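PHD finger protein 14 (Danio rerio, PDB 7D86) reads histone H3 through the zinc fingers of its PZP module, preferring the unmodified histone, and represses PDGFRA expression. Local coordinates at residues Ser169-Glu174 / Pro180-Cys185. Sequence-based numbering, arbitrary orientation.
Sequences SEAAAE and PFFAYC. With ZN (zinc ion), chain B.
The beta hairpin of the second PHD-type zinc finger brings Ser169 and Glu170 of one strand against Phe182 and Phe181 of the other, antiparallel. Ser169 and Phe182 form a hydrogen-bonded pair: Ser169 N donates to Phe182 O at 2.8 Å, and Phe182 N returns a bond to Ser169 O at 3.0 Å. Two residues on, Ala171 N donates to Pro180 O at 2.8 Å, a bond that is the straightest of the three (170° at the hydrogen) and extends the ladder past the non-hydrogen-bonded pair Glu170-Phe181. There Glu170 CA approaches the same Pro180 O as a CA-H...O contact.

The two sheet faces carry different chemistry. On the Ser169 face, Phe182 has chi1 60°, its CG wedged between the backbone N and the carbonyl carbon; this turns one face of the ring to Ser169 CB, which sits 3.7 Å from the centroid of the Phe182 ring in a CH-pi contact. Ala171 CB touches the same ring at CE1. On the other face the extended Glu170 chain runs alongside the Phe181 ring in the same direction; Glu170 CD lies 3.4 Å from Phe181 CE1, with carboxylate and ring planes 30° apart. Tyr101 and Phe107 meet the Phe181 ring edge-to-face, and the Tyr101 hydroxyl also hydrogen-bonds Ser169 O.

Strand 181-183 leads to Cys185, whose SG binds zinc at 2.3 Å with Cys148, Cys153 and His188 completing the site. The chain leaving the hairpin is thus anchored by thiolate coordination to a zinc ion two residues past the strand, while Ser169 O, gripped by both Phe182 N and Tyr101, couples the backbone ladder to the aromatic cluster around Phe181.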
loop_
_atom_site.group_PDB
_atom_site.type_symbol
_atom_site.label_atom_id
_atom_site.label_comp_id
_atom_site.label_asym_id
_atom_site.label_seq_id
_atom_site.Cartn_x
_atom_site.Cartn_y
_atom_site.Cartn_z
ATOM N N SER A 169 -5.141 -3.153 -7.747
ATOM C CA SER A 169 -4.549 -3.693 -8.959
ATOM C C SER A 169 -3.522 -2.721 -9.519
ATOM O O SER A 169 -3.601 -1.507 -9.309
ATOM C CB SER A 169 -5.618 -3.983 -10.035
ATOM O OG SER A 169 -6.613 -4.871 -9.560
ATOM N N GLU A 170 -2.557 -3.271 -10.246
ATOM C CA GLU A 170 -1.624 -2.474 -11.031
ATOM C C GLU A 170 -1.672 -2.980 -12.463
ATOM O O GLU A 170 -1.453 -4.169 -12.705
ATOM C CB GLU A 170 -0.200 -2.559 -10.477
ATOM C CG GLU A 170 0.819 -1.745 -11.277
ATOM C CD GLU A 170 2.234 -1.854 -10.722
ATOM O OE1 GLU A 170 3.116 -1.105 -11.190
ATOM O OE2 GLU A 170 2.464 -2.685 -9.817
ATOM N N ALA A 171 -1.969 -2.087 -13.406
ATOM C CA ALA A 171 -1.991 -2.470 -14.810
ATOM C C ALA A 171 -0.592 -2.848 -15.286
ATOM O O ALA A 171 0.416 -2.300 -14.833
ATOM C CB ALA A 171 -2.547 -1.326 -15.668
ATOM N N ALA A 172 -0.532 -3.801 -16.212
ATOM C CA ALA A 172 0.754 -4.160 -16.786
ATOM C C ALA A 172 1.299 -3.022 -17.650
ATOM O O ALA A 172 0.557 -2.163 -18.140
ATOM C CB ALA A 172 0.637 -5.436 -17.614
ATOM N N ALA A 173 2.621 -3.038 -17.840
ATOM C CA ALA A 173 3.283 -2.019 -18.653
ATOM C C ALA A 173 2.707 -1.959 -20.063
ATOM O O ALA A 173 2.528 -0.871 -20.622
ATOM C CB ALA A 173 4.788 -2.289 -18.708
ATOM N N GLU A 174 2.420 -3.119 -20.659
ATOM C CA GLU A 174 1.889 -3.148 -22.016
ATOM C C GLU A 174 0.480 -2.581 -22.105
ATOM O O GLU A 174 0.021 -2.277 -23.209
ATOM C CB GLU A 174 1.907 -4.579 -22.553
ATOM C CG GLU A 174 1.120 -5.558 -21.697
ATOM C CD GLU A 174 1.258 -6.991 -22.167
ATOM O OE1 GLU A 174 1.249 -7.220 -23.394
ATOM O OE2 GLU A 174 1.385 -7.891 -21.309
ATOM N N PRO A 180 -1.191 3.572 -13.621
ATOM C CA PRO A 180 -1.492 2.137 -13.674
ATOM C C PRO A 180 -2.130 1.581 -12.412
ATOM O O PRO A 180 -2.544 0.417 -12.410
ATOM C CB PRO A 180 -0.110 1.508 -13.913
ATOM C CG PRO A 180 0.841 2.462 -13.273
ATOM C CD PRO A 180 0.248 3.838 -13.447
ATOM N N PHE A 181 -2.233 2.356 -11.339
ATOM C CA PHE A 181 -2.737 1.844 -10.073
ATOM C C PHE A 181 -4.225 2.140 -9.955
ATOM O O PHE A 181 -4.630 3.303 -9.950
ATOM C CB PHE A 181 -1.964 2.455 -8.908
ATOM C CG PHE A 181 -0.508 2.119 -8.928
ATOM C CD1 PHE A 181 -0.066 0.882 -8.493
ATOM C CD2 PHE A 181 0.422 3.033 -9.396
ATOM C CE1 PHE A 181 1.283 0.565 -8.513
ATOM C CE2 PHE A 181 1.765 2.721 -9.427
ATOM C CZ PHE A 181 2.195 1.476 -8.981
ATOM N N PHE A 182 -5.038 1.091 -9.850
ATOM C CA PHE A 182 -6.472 1.280 -9.725
ATOM C C PHE A 182 -7.038 0.283 -8.724
ATOM O O PHE A 182 -6.396 -0.708 -8.361
ATOM C CB PHE A 182 -7.176 1.155 -11.089
ATOM C CG PHE A 182 -6.977 -0.172 -11.751
ATOM C CD1 PHE A 182 -5.831 -0.434 -12.486
ATOM C CD2 PHE A 182 -7.946 -1.158 -11.656
ATOM C CE1 PHE A 182 -5.648 -1.659 -13.102
ATOM C CE2 PHE A 182 -7.771 -2.384 -12.272
ATOM C CZ PHE A 182 -6.623 -2.635 -12.996
ATOM N N ALA A 183 -8.252 0.572 -8.271
ATOM C CA ALA A 183 -8.925 -0.247 -7.281
ATOM C C ALA A 183 -10.409 -0.348 -7.605
ATOM O O ALA A 183 -11.027 0.620 -8.053
ATOM C CB ALA A 183 -8.759 0.326 -5.877
ATOM N N TYR A 184 -10.978 -1.520 -7.329
ATOM C CA TYR A 184 -12.395 -1.798 -7.533
ATOM C C TYR A 184 -13.019 -2.254 -6.225
ATOM O O TYR A 184 -12.405 -3.012 -5.464
ATOM C CB TYR A 184 -12.622 -2.892 -8.580
ATOM C CG TYR A 184 -12.239 -2.554 -10.002
ATOM C CD1 TYR A 184 -12.468 -1.294 -10.537
ATOM C CD2 TYR A 184 -11.661 -3.516 -10.817
ATOM C CE1 TYR A 184 -12.121 -1.001 -11.854
ATOM C CE2 TYR A 184 -11.313 -3.243 -12.119
ATOM C CZ TYR A 184 -11.539 -1.985 -12.633
ATOM O OH TYR A 184 -11.170 -1.734 -13.925
ATOM N N CYS A 185 -14.251 -1.824 -5.972
ATOM C CA CYS A 185 -14.939 -2.364 -4.810
ATOM C C CYS A 185 -15.227 -3.850 -5.036
ATOM O O CYS A 185 -15.014 -4.391 -6.126
ATOM C CB CYS A 185 -16.236 -1.601 -4.548
ATOM S SG CYS A 185 -17.490 -1.886 -5.827
HETATM ZN ZN ZN B . -17.416 -0.194 -7.435
#